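PDB 5OIU: type IV pilus assembly protein PilF, which probably hydrolyses ATP, as a hexameric AAA+ motor ATPase, to power the assembly of type IV pili. Local coordinates for residues A59-V64 with E105-R110; K65-L70 with G81-R86; L77-R82 with L96-T101. All blocks are in the same frame, centred on the assembly; numbering follows the deposited sequence.

Contact 1 (A59-V64 with E105-R110)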
loop_
_atom_site.group_PDB
_atom_site.type_symbol
_atom_site.label_atom_id
_atom_site.label_comp_id
_atom_site.label_asym_id
_atom_site.label_seq_id
_atom_site.Cartn_x
_atom_site.Cartn_y
_atom_site.Cartn_z
ATOM N N ALA C 59 37.333 13.053 24.241
ATOM C CA ALA C 59 38.420 13.243 23.281
ATOM C C ALA C 59 38.821 11.925 22.627
ATOM O O ALA C 59 38.942 11.837 21.400
ATOM C CB ALA C 59 39.624 13.872 23.974
ATOM N N VAL C 60 39.043 10.889 23.439
ATOM C CA VAL C 60 39.408 9.578 22.908
ATOM C C VAL C 60 38.310 9.048 21.990
ATOM O O VAL C 60 38.576 8.608 20.861
ATOM C CB VAL C 60 39.709 8.609 24.067
ATOM C CG1 VAL C 60 39.576 7.160 23.629
ATOM C CG2 VAL C 60 41.098 8.860 24.592
ATOM N N ILE C 61 37.054 9.100 22.456
ATOM C CA ILE C 61 35.920 8.657 21.648
ATOM C C ILE C 61 35.799 9.485 20.376
ATOM O O ILE C 61 35.309 9.000 19.353
ATOM C CB ILE C 61 34.633 8.697 22.503
ATOM C CG1 ILE C 61 34.640 7.537 23.487
ATOM C CG2 ILE C 61 33.353 8.627 21.660
ATOM C CD1 ILE C 61 34.285 6.224 22.851
ATOM N N SER C 62 36.245 10.736 20.407
ATOM C CA SER C 62 36.164 11.554 19.203
ATOM C C SER C 62 37.166 11.083 18.158
ATOM O O SER C 62 36.825 10.939 16.979
ATOM C CB SER C 62 36.386 13.023 19.551
ATOM O OG SER C 62 35.714 13.860 18.622
ATOM N N VAL C 63 38.410 10.831 18.576
ATOM C CA VAL C 63 39.425 10.336 17.646
ATOM C C VAL C 63 38.970 9.030 17.020
ATOM O O VAL C 63 39.074 8.817 15.805
ATOM C CB VAL C 63 40.775 10.157 18.361
ATOM C CG1 VAL C 63 41.787 9.585 17.413
ATOM C CG2 VAL C 63 41.251 11.481 18.917
ATOM N N VAL C 64 38.446 8.141 17.854
ATOM C CA VAL C 64 38.017 6.831 17.397
ATOM C C VAL C 64 36.805 6.950 16.472
ATOM O O VAL C 64 36.701 6.240 15.461
ATOM C CB VAL C 64 37.750 5.962 18.635
ATOM C CG1 VAL C 64 37.016 4.741 18.273
ATOM C CG2 VAL C 64 39.063 5.617 19.286
ATOM N N GLU C 105 30.345 6.740 26.564
ATOM C CA GLU C 105 30.370 5.826 25.430
ATOM C C GLU C 105 31.526 4.842 25.547
ATOM O O GLU C 105 32.674 5.233 25.786
ATOM C CB GLU C 105 30.470 6.592 24.117
ATOM C CG GLU C 105 29.265 7.463 23.869
ATOM C CD GLU C 105 29.343 8.155 22.537
ATOM O OE1 GLU C 105 29.939 9.256 22.484
ATOM O OE2 GLU C 105 28.836 7.579 21.545
ATOM N N LYS C 106 31.213 3.566 25.376
ATOM C CA LYS C 106 32.211 2.518 25.332
ATOM C C LYS C 106 32.517 2.224 23.879
ATOM O O LYS C 106 31.614 2.172 23.043
ATOM C CB LYS C 106 31.733 1.249 26.040
ATOM C CG LYS C 106 32.646 0.073 25.776
ATOM C CD LYS C 106 32.298 -1.176 26.556
ATOM C CE LYS C 106 33.333 -2.256 26.240
ATOM N NZ LYS C 106 33.167 -3.504 26.991
ATOM N N ALA C 107 33.789 2.067 23.563
ATOM C CA ALA C 107 34.184 1.765 22.200
ATOM C C ALA C 107 34.855 0.403 22.187
ATOM O O ALA C 107 35.708 0.121 23.034
ATOM C CB ALA C 107 35.110 2.847 21.655
ATOM N N VAL C 108 34.444 -0.459 21.260
ATOM C CA VAL C 108 35.122 -1.729 21.036
ATOM C C VAL C 108 35.683 -1.698 19.625
ATOM O O VAL C 108 34.988 -1.302 18.679
ATOM C CB VAL C 108 34.194 -2.945 21.240
ATOM C CG1 VAL C 108 34.908 -4.227 20.817
ATOM C CG2 VAL C 108 33.762 -3.076 22.705
ATOM N N MET C 109 36.946 -2.078 19.488
ATOM C CA MET C 109 37.563 -2.216 18.178
ATOM C C MET C 109 38.065 -3.647 18.030
ATOM O O MET C 109 39.017 -4.047 18.710
ATOM C CB MET C 109 38.686 -1.198 18.004
ATOM C CG MET C 109 38.187 0.189 17.639
ATOM S SD MET C 109 39.472 1.446 17.541
ATOM C CE MET C 109 40.247 1.281 19.154
ATOM N N ARG C 110 37.413 -4.427 17.164
ATOM C CA ARG C 110 37.904 -5.764 16.872
ATOM C C ARG C 110 38.942 -5.687 15.768
ATOM O O ARG C 110 38.707 -5.074 14.721
ATOM C CB ARG C 110 36.787 -6.725 16.455
ATOM C CG ARG C 110 37.411 -8.042 15.899
ATOM C CD ARG C 110 36.565 -9.311 16.036
ATOM N NE ARG C 110 36.216 -9.644 17.408
ATOM C CZ ARG C 110 35.020 -10.118 17.743
ATOM N NH1 ARG C 110 34.119 -10.303 16.789
ATOM N NH2 ARG C 110 34.713 -10.402 19.004
#
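Between residues 59-64 and 105-110, the closest approach is that of Ile61, whose CD1 methyl presses onto the start of strand 104-111, 3.5 Å from Glu105 O and 3.7 Å from Ala107 CB. With CG1 anti to the carbonyl carbon (chi1 -74°), CG2 is set anti to the backbone N and reaches the Glu105 carboxylate, 3.6 Å from OE1. Beta-branched and long enough to span the gap, isoleucine suits this position, and Ala107 suits the one beneath it because a single methyl leaves room for CD1. Packing is looser one turn on, where Val64 CG1 lies 4.2 Å from Met109 SD and a similar distance from Ala107 CB. The axes of the short segments come within 9.4 Å and run at 42° to each other. Ser62, on the far side of the helix, points away and is partly exposed. Lys106 and Val108 alternate to the other face of the sheet and pack on Gln210 of a second subunit. The Glu105 carboxylate beside Ile61 has its OE2 in a salt bridge with Lys65, its charge answered from the next helical turn. The chemistry is that of a buried apolar helix-on-sheet interface with a paired charge at one end.

Contact 2 (K65-L70 with G81-R86). With ATP (adenosine-5'-triphosphate), chain Q.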
loop_
_atom_site.group_PDB
_atom_site.type_symbol
_atom_site.label_atom_id
_atom_site.label_comp_id
_atom_site.label_asym_id
_atom_site.label_seq_id
_atom_site.Cartn_x
_atom_site.Cartn_y
_atom_site.Cartn_z
ATOM N N LYS C 65 35.886 7.875 16.784
ATOM C CA LYS C 65 34.708 8.072 15.944
ATOM C C LYS C 65 35.094 8.627 14.586
ATOM O O LYS C 65 34.608 8.148 13.553
ATOM C CB LYS C 65 33.702 9.004 16.622
ATOM C CG LYS C 65 32.619 8.291 17.381
ATOM C CD LYS C 65 31.590 9.260 17.876
ATOM C CE LYS C 65 30.727 8.639 18.946
ATOM N NZ LYS C 65 29.515 9.471 19.162
ATOM N N ILE C 66 35.962 9.646 14.563
ATOM C CA ILE C 66 36.383 10.218 13.288
ATOM C C ILE C 66 37.106 9.173 12.454
ATOM O O ILE C 66 36.935 9.112 11.232
ATOM C CB ILE C 66 37.256 11.465 13.511
ATOM C CG1 ILE C 66 36.383 12.663 13.836
ATOM C CG2 ILE C 66 38.048 11.789 12.259
ATOM C CD1 ILE C 66 37.123 13.719 14.580
ATOM N N MET C 67 37.915 8.328 13.103
ATOM C CA MET C 67 38.607 7.260 12.386
ATOM C C MET C 67 37.631 6.316 11.703
ATOM O O MET C 67 37.928 5.782 10.628
ATOM C CB MET C 67 39.499 6.469 13.342
ATOM C CG MET C 67 40.895 7.041 13.535
ATOM S SD MET C 67 41.749 6.305 14.944
ATOM C CE MET C 67 42.192 4.733 14.248
ATOM N N GLY C 68 36.469 6.087 12.307
ATOM C CA GLY C 68 35.507 5.193 11.713
ATOM C C GLY C 68 34.418 5.876 10.932
ATOM O O GLY C 68 33.489 5.196 10.478
ATOM N N GLY C 69 34.495 7.197 10.768
ATOM C CA GLY C 69 33.437 7.955 10.104
ATOM C C GLY C 69 32.102 7.922 10.819
ATOM O O GLY C 69 31.055 7.773 10.176
ATOM N N LEU C 70 32.114 8.024 12.139
ATOM C CA LEU C 70 30.895 8.068 12.924
ATOM C C LEU C 70 30.569 9.514 13.278
ATOM O O LEU C 70 31.406 10.411 13.151
ATOM C CB LEU C 70 31.048 7.225 14.189
ATOM C CG LEU C 70 31.594 5.824 13.926
ATOM C CD1 LEU C 70 31.677 5.016 15.201
ATOM C CD2 LEU C 70 30.707 5.133 12.916
ATOM N N GLY C 81 31.375 1.260 12.289
ATOM C CA GLY C 81 32.169 1.658 11.154
ATOM C C GLY C 81 33.449 0.860 11.136
ATOM O O GLY C 81 33.903 0.339 12.163
ATOM N N ARG C 82 34.018 0.763 9.949
ATOM C CA ARG C 82 35.310 0.129 9.793
ATOM C C ARG C 82 36.390 1.197 9.821
ATOM O O ARG C 82 36.195 2.307 9.320
ATOM C CB ARG C 82 35.392 -0.671 8.503
ATOM C CG ARG C 82 36.308 -1.838 8.629
ATOM C CD ARG C 82 36.577 -2.446 7.303
ATOM N NE ARG C 82 35.584 -3.447 6.962
ATOM C CZ ARG C 82 35.879 -4.578 6.325
ATOM N NH1 ARG C 82 37.138 -4.841 6.000
ATOM N NH2 ARG C 82 34.922 -5.450 6.032
ATOM N N VAL C 83 37.515 0.856 10.439
ATOM C CA VAL C 83 38.671 1.732 10.557
ATOM C C VAL C 83 39.813 1.073 9.801
ATOM O O VAL C 83 40.273 -0.008 10.187
ATOM C CB VAL C 83 39.064 1.964 12.026
ATOM C CG1 VAL C 83 40.320 2.790 12.101
ATOM C CG2 VAL C 83 37.925 2.627 12.812
ATOM N N ARG C 84 40.276 1.713 8.737
ATOM C CA ARG C 84 41.411 1.180 7.983
ATOM C C ARG C 84 42.669 1.897 8.460
ATOM O O ARG C 84 43.056 2.943 7.937
ATOM C CB ARG C 84 41.169 1.322 6.494
ATOM C CG ARG C 84 39.751 0.952 6.170
ATOM C CD ARG C 84 39.453 0.956 4.697
ATOM N NE ARG C 84 38.415 -0.025 4.371
ATOM C CZ ARG C 84 37.119 0.165 4.602
ATOM N NH1 ARG C 84 36.715 1.293 5.173
ATOM N NH2 ARG C 84 36.234 -0.769 4.264
ATOM N N TYR C 85 43.304 1.305 9.473
ATOM C CA TYR C 85 44.457 1.878 10.160
ATOM C C TYR C 85 45.745 1.578 9.398
ATOM O O TYR C 85 46.132 0.412 9.236
ATOM C CB TYR C 85 44.525 1.310 11.574
ATOM C CG TYR C 85 45.482 2.008 12.496
ATOM C CD1 TYR C 85 45.109 3.158 13.161
ATOM C CD2 TYR C 85 46.754 1.504 12.712
ATOM C CE1 TYR C 85 45.973 3.791 14.011
ATOM C CE2 TYR C 85 47.622 2.129 13.554
ATOM C CZ TYR C 85 47.227 3.278 14.203
ATOM O OH TYR C 85 48.098 3.910 15.059
ATOM N N ARG C 86 46.417 2.630 8.946
ATOM C CA ARG C 86 47.661 2.512 8.192
ATOM C C ARG C 86 48.647 3.518 8.780
ATOM O O ARG C 86 48.534 4.722 8.519
ATOM C CB ARG C 86 47.411 2.749 6.704
ATOM C CG ARG C 86 46.862 1.523 5.951
ATOM C CD ARG C 86 45.359 1.594 5.755
ATOM N NE ARG C 86 44.746 0.316 5.367
ATOM C CZ ARG C 86 44.282 -0.593 6.225
ATOM N NH1 ARG C 86 44.374 -0.393 7.527
ATOM N NH2 ARG C 86 43.728 -1.712 5.787
HETATM P PG ATP Q . 31.483 -4.249 4.585
HETATM O O1G ATP Q . 30.095 -4.466 5.181
HETATM O O2G ATP Q . 31.468 -3.659 3.190
HETATM O O3G ATP Q . 32.455 -3.538 5.490
HETATM P PB ATP Q . 31.937 -6.819 3.378
HETATM O O1B ATP Q . 30.529 -7.337 3.524
HETATM O O2B ATP Q . 32.440 -6.286 2.058
HETATM O O3B ATP Q . 32.202 -5.698 4.501
HETATM P PA ATP Q . 34.499 -7.987 3.354
HETATM O O1A ATP Q . 34.827 -8.539 1.993
HETATM O O2A ATP Q . 35.028 -6.623 3.725
HETATM O O3A ATP Q . 32.939 -8.017 3.751
HETATM O "O5'" ATP Q . 35.105 -9.087 4.352
HETATM C "C5'" ATP Q . 35.059 -8.938 5.769
HETATM C "C4'" ATP Q . 36.116 -9.875 6.339
HETATM O "O4'" ATP Q . 35.778 -11.242 6.079
HETATM C "C3'" ATP Q . 37.453 -9.604 5.679
HETATM O "O3'" ATP Q . 38.407 -9.653 6.758
HETATM C "C2'" ATP Q . 37.582 -10.733 4.661
HETATM O "O2'" ATP Q . 38.937 -11.068 4.308
HETATM C "C1'" ATP Q . 36.800 -11.875 5.314
HETATM N N9 ATP Q . 36.147 -12.771 4.339
HETATM C C8 ATP Q . 35.354 -12.358 3.326
HETATM N N7 ATP Q . 34.893 -13.417 2.610
HETATM C C5 ATP Q . 35.398 -14.535 3.156
HETATM C C6 ATP Q . 35.302 -15.985 2.876
HETATM N N6 ATP Q . 34.566 -16.457 1.837
HETATM N N1 ATP Q . 35.974 -16.825 3.690
HETATM C C2 ATP Q . 36.704 -16.359 4.724
HETATM N N3 ATP Q . 36.835 -15.054 5.040
HETATM C C4 ATP Q . 36.218 -14.104 4.305
#
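Gly68 and Val83 bring their CA atoms within 4.8 Å of each other where helix 57-67 ends against strand 79-87, in a Schellman motif whose Gly69 takes a positive phi (63°) and whose bonds run from Gly69 N to Ile66 O and from Leu70 N to Lys65 O. Glycine fits Gly68 because Val83 fills the place beside it: CG2 sits 3.7 Å from Gly68 CA. At Gly81 the need is sharper, since a beta carbon would run into Gly68 O, which lies 3.8 Å from Gly81 CA. Among the side chains Met67 has the largest share of the contact. Its flexible chain bends at the last torsion (chi3 76°) and so brings CE back to the strand, 3.4 Å from Val83 CG1 and 3.5 Å from Tyr85 CD1. The methyl meets the tyrosine at the ring edge, near its plane, and helix 6-22 packs on both residues through Ile16. Leu70, just past the turn, sets CD2 4.0 Å from Gly81 N. Arg82 and Arg84 point away from the helix end, and CD of Arg82 lies over one face of the Arg84 guanidinium, 3.5 Å above its plane and offset toward the rim. This is a glycine-rich helix C-cap packed against the edge strand of an antiparallel sheet, with apolar residues turned to the helices and Arg82 sent toward the ATP on the opposite side.

Contact 3 (L77-R82 with L96-T101). With ATP (adenosine-5'-triphosphate), chain Q.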
loop_
_atom_site.group_PDB
_atom_site.type_symbol
_atom_site.label_atom_id
_atom_site.label_comp_id
_atom_site.label_asym_id
_atom_site.label_seq_id
_atom_site.Cartn_x
_atom_site.Cartn_y
_atom_site.Cartn_z
ATOM N N LEU C 77 22.808 6.890 20.701
ATOM C CA LEU C 77 22.583 5.665 19.954
ATOM C C LEU C 77 23.910 4.980 19.636
ATOM O O LEU C 77 24.954 5.641 19.582
ATOM C CB LEU C 77 21.834 5.959 18.647
ATOM C CG LEU C 77 20.360 6.356 18.749
ATOM C CD1 LEU C 77 19.827 6.718 17.356
ATOM C CD2 LEU C 77 19.522 5.254 19.406
ATOM N N PRO C 78 23.911 3.663 19.421
ATOM C CA PRO C 78 25.155 2.980 19.041
ATOM C C PRO C 78 25.396 3.035 17.543
ATOM O O PRO C 78 24.471 2.925 16.742
ATOM C CB PRO C 78 24.912 1.536 19.504
ATOM C CG PRO C 78 23.439 1.360 19.388
ATOM C CD PRO C 78 22.804 2.717 19.650
ATOM N N GLN C 79 26.663 3.190 17.156
ATOM C CA GLN C 79 27.045 3.284 15.751
ATOM C C GLN C 79 28.153 2.281 15.442
ATOM O O GLN C 79 28.765 1.709 16.345
ATOM C CB GLN C 79 27.478 4.717 15.407
ATOM C CG GLN C 79 26.726 5.768 16.225
ATOM C CD GLN C 79 27.382 7.141 16.209
ATOM O OE1 GLN C 79 27.776 7.644 15.160
ATOM N NE2 GLN C 79 27.495 7.755 17.388
ATOM N N ASP C 80 28.408 2.067 14.146
ATOM C CA ASP C 80 29.432 1.145 13.660
ATOM C C ASP C 80 30.150 1.719 12.461
ATOM O O ASP C 80 29.585 2.476 11.671
ATOM C CB ASP C 80 28.886 -0.188 13.185
ATOM C CG ASP C 80 27.820 -0.681 14.047
ATOM O OD1 ASP C 80 28.165 -0.902 15.221
ATOM O OD2 ASP C 80 26.674 -0.870 13.576
ATOM N N GLY C 81 31.375 1.260 12.289
ATOM C CA GLY C 81 32.169 1.658 11.154
ATOM C C GLY C 81 33.449 0.860 11.136
ATOM O O GLY C 81 33.903 0.339 12.163
ATOM N N ARG C 82 34.018 0.763 9.949
ATOM C CA ARG C 82 35.310 0.129 9.793
ATOM C C ARG C 82 36.390 1.197 9.821
ATOM O O ARG C 82 36.195 2.307 9.320
ATOM C CB ARG C 82 35.392 -0.671 8.503
ATOM C CG ARG C 82 36.308 -1.838 8.629
ATOM C CD ARG C 82 36.577 -2.446 7.303
ATOM N NE ARG C 82 35.584 -3.447 6.962
ATOM C CZ ARG C 82 35.879 -4.578 6.325
ATOM N NH1 ARG C 82 37.138 -4.841 6.000
ATOM N NH2 ARG C 82 34.922 -5.450 6.032
ATOM N N LEU C 96 34.845 -1.120 14.321
ATOM C CA LEU C 96 34.610 -0.203 15.425
ATOM C C LEU C 96 33.137 -0.213 15.832
ATOM O O LEU C 96 32.247 -0.280 14.979
ATOM C CB LEU C 96 35.043 1.215 15.047
ATOM C CG LEU C 96 34.602 2.301 16.042
ATOM C CD1 LEU C 96 35.132 2.036 17.436
ATOM C CD2 LEU C 96 35.017 3.674 15.578
ATOM N N SER C 97 32.884 -0.160 17.142
ATOM C CA SER C 97 31.530 -0.128 17.679
ATOM C C SER C 97 31.497 0.783 18.891
ATOM O O SER C 97 32.309 0.613 19.802
ATOM C CB SER C 97 31.059 -1.531 18.063
ATOM O OG SER C 97 30.126 -1.490 19.126
ATOM N N THR C 98 30.586 1.761 18.901
ATOM C CA THR C 98 30.412 2.635 20.053
ATOM C C THR C 98 29.028 2.424 20.642
ATOM O O THR C 98 28.033 2.364 19.914
ATOM C CB THR C 98 30.600 4.124 19.718
ATOM O OG1 THR C 98 29.553 4.570 18.851
ATOM C CG2 THR C 98 31.959 4.373 19.081
ATOM N N LEU C 99 28.972 2.329 21.968
ATOM C CA LEU C 99 27.763 1.990 22.649
ATOM C C LEU C 99 27.603 2.912 23.849
ATOM O O LEU C 99 28.530 3.019 24.673
ATOM C CB LEU C 99 27.801 0.531 23.090
ATOM C CG LEU C 99 26.646 0.018 23.947
ATOM C CD1 LEU C 99 25.536 -0.525 23.060
ATOM C CD2 LEU C 99 27.147 -1.059 24.905
ATOM N N PRO C 100 26.460 3.586 23.975
ATOM C CA PRO C 100 26.189 4.360 25.194
ATOM C C PRO C 100 26.133 3.450 26.412
ATOM O O PRO C 100 25.564 2.357 26.363
ATOM C CB PRO C 100 24.813 4.990 24.928
ATOM C CG PRO C 100 24.430 4.619 23.529
ATOM C CD PRO C 100 25.292 3.494 23.081
ATOM N N THR C 101 26.721 3.914 27.514
ATOM C CA THR C 101 26.615 3.262 28.808
ATOM C C THR C 101 26.280 4.305 29.856
ATOM O O THR C 101 26.127 5.498 29.568
ATOM C CB THR C 101 27.900 2.530 29.224
ATOM O OG1 THR C 101 28.893 3.493 29.607
ATOM C CG2 THR C 101 28.422 1.668 28.094
HETATM P PG ATP Q . 31.483 -4.249 4.585
HETATM O O1G ATP Q . 30.095 -4.466 5.181
HETATM O O2G ATP Q . 31.468 -3.659 3.190
HETATM O O3G ATP Q . 32.455 -3.538 5.490
HETATM P PB ATP Q . 31.937 -6.819 3.378
HETATM O O1B ATP Q . 30.529 -7.337 3.524
HETATM O O2B ATP Q . 32.440 -6.286 2.058
HETATM O O3B ATP Q . 32.202 -5.698 4.501
HETATM P PA ATP Q . 34.499 -7.987 3.354
HETATM O O1A ATP Q . 34.827 -8.539 1.993
HETATM O O2A ATP Q . 35.028 -6.623 3.725
HETATM O O3A ATP Q . 32.939 -8.017 3.751
HETATM O "O5'" ATP Q . 35.105 -9.087 4.352
HETATM C "C5'" ATP Q . 35.059 -8.938 5.769
HETATM C "C4'" ATP Q . 36.116 -9.875 6.339
HETATM O "O4'" ATP Q . 35.778 -11.242 6.079
HETATM C "C3'" ATP Q . 37.453 -9.604 5.679
HETATM O "O3'" ATP Q . 38.407 -9.653 6.758
HETATM C "C2'" ATP Q . 37.582 -10.733 4.661
HETATM O "O2'" ATP Q . 38.937 -11.068 4.308
HETATM C "C1'" ATP Q . 36.800 -11.875 5.314
HETATM N N9 ATP Q . 36.147 -12.771 4.339
HETATM C C8 ATP Q . 35.354 -12.358 3.326
HETATM N N7 ATP Q . 34.893 -13.417 2.610
HETATM C C5 ATP Q . 35.398 -14.535 3.156
HETATM C C6 ATP Q . 35.302 -15.985 2.876
HETATM N N6 ATP Q . 34.566 -16.457 1.837
HETATM N N1 ATP Q . 35.974 -16.825 3.690
HETATM C C2 ATP Q . 36.704 -16.359 4.724
HETATM N N3 ATP Q . 36.835 -15.054 5.040
HETATM C C4 ATP Q . 36.218 -14.104 4.305
HETATM O O HOH W 1 27.632 6.124 19.656
#
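Gln79 and Gly81 pair with Thr98 and Leu96 in the antiparallel beta hairpin of strands 79-87 and 90-101, the first of which forms an edge of the six-stranded sheet within this chain. Both are hydrogen-bonded pairs: Leu96 N meets Gly81 O at 2.8 Å, almost in line with the carbonyl, and Thr98 N reaches Gln79 O at 3.1 Å. Between them lies the non-hydrogen-bonded pair of Asp80 and Ser97. Their side chains face a second subunit, where Asp80 OD2 forms a salt bridge with its Arg209 and Ser97 OG bonds its Gln210. On the other face, one water accepts from Gln79 NE2 (2.8 Å) and Thr98 OG1 (2.6 Å) and donates to Leu77 O, while Gln79 OE1 takes a hydrogen bond from Asn71 N. Thr98 OG1 lies between its backbone N and carbonyl carbon (chi1 67°), which leaves the hydroxyl facing that water. Beyond the pairing, Pro78 CB packs 4.1 Å from Pro100 CD, apolar rings closing the hairpin's open end. At the opposite end Arg82 NH2 makes weak hydrogen bonds to ATP O2A (2.6 Å) and ATP O3G (3.2 Å), while NH1 forms a salt bridge with Asp93. A leucine here would probably leave ATP O2A and O3G without this positive donor and Asp93 with one salt bridge fewer, Arg86 remaining its partner. Strand 90-101 continues the sheet into strand 104-111 through backbone bonds of Ser97 and Leu99, while Leu96 packs beneath Val64 of helix 57-67.

Overall arrangement
The three contacts gather on one side of the chain's centre, 8 to 11 Å apart between centres. Contacts 1 and 2 share helix 57-67; contacts 2 and 3 share Gly81 and Arg82 on strand 79-87. Strands 79-87, 90-101 and 104-111 are successive neighbours in the antiparallel sheet. Along the chain the helix comes first, the hairpin follows, and the third strand returns beneath the helix to close contact 1. Leu96 of contact 3 also touches Leu70 of contact 2. The sheet thus has helices 6-22 and 57-67 on one face and a second subunit on the other. Arg82 reaches ATP from this sheet, consistent with a link between the nucleotide and this part of the motor.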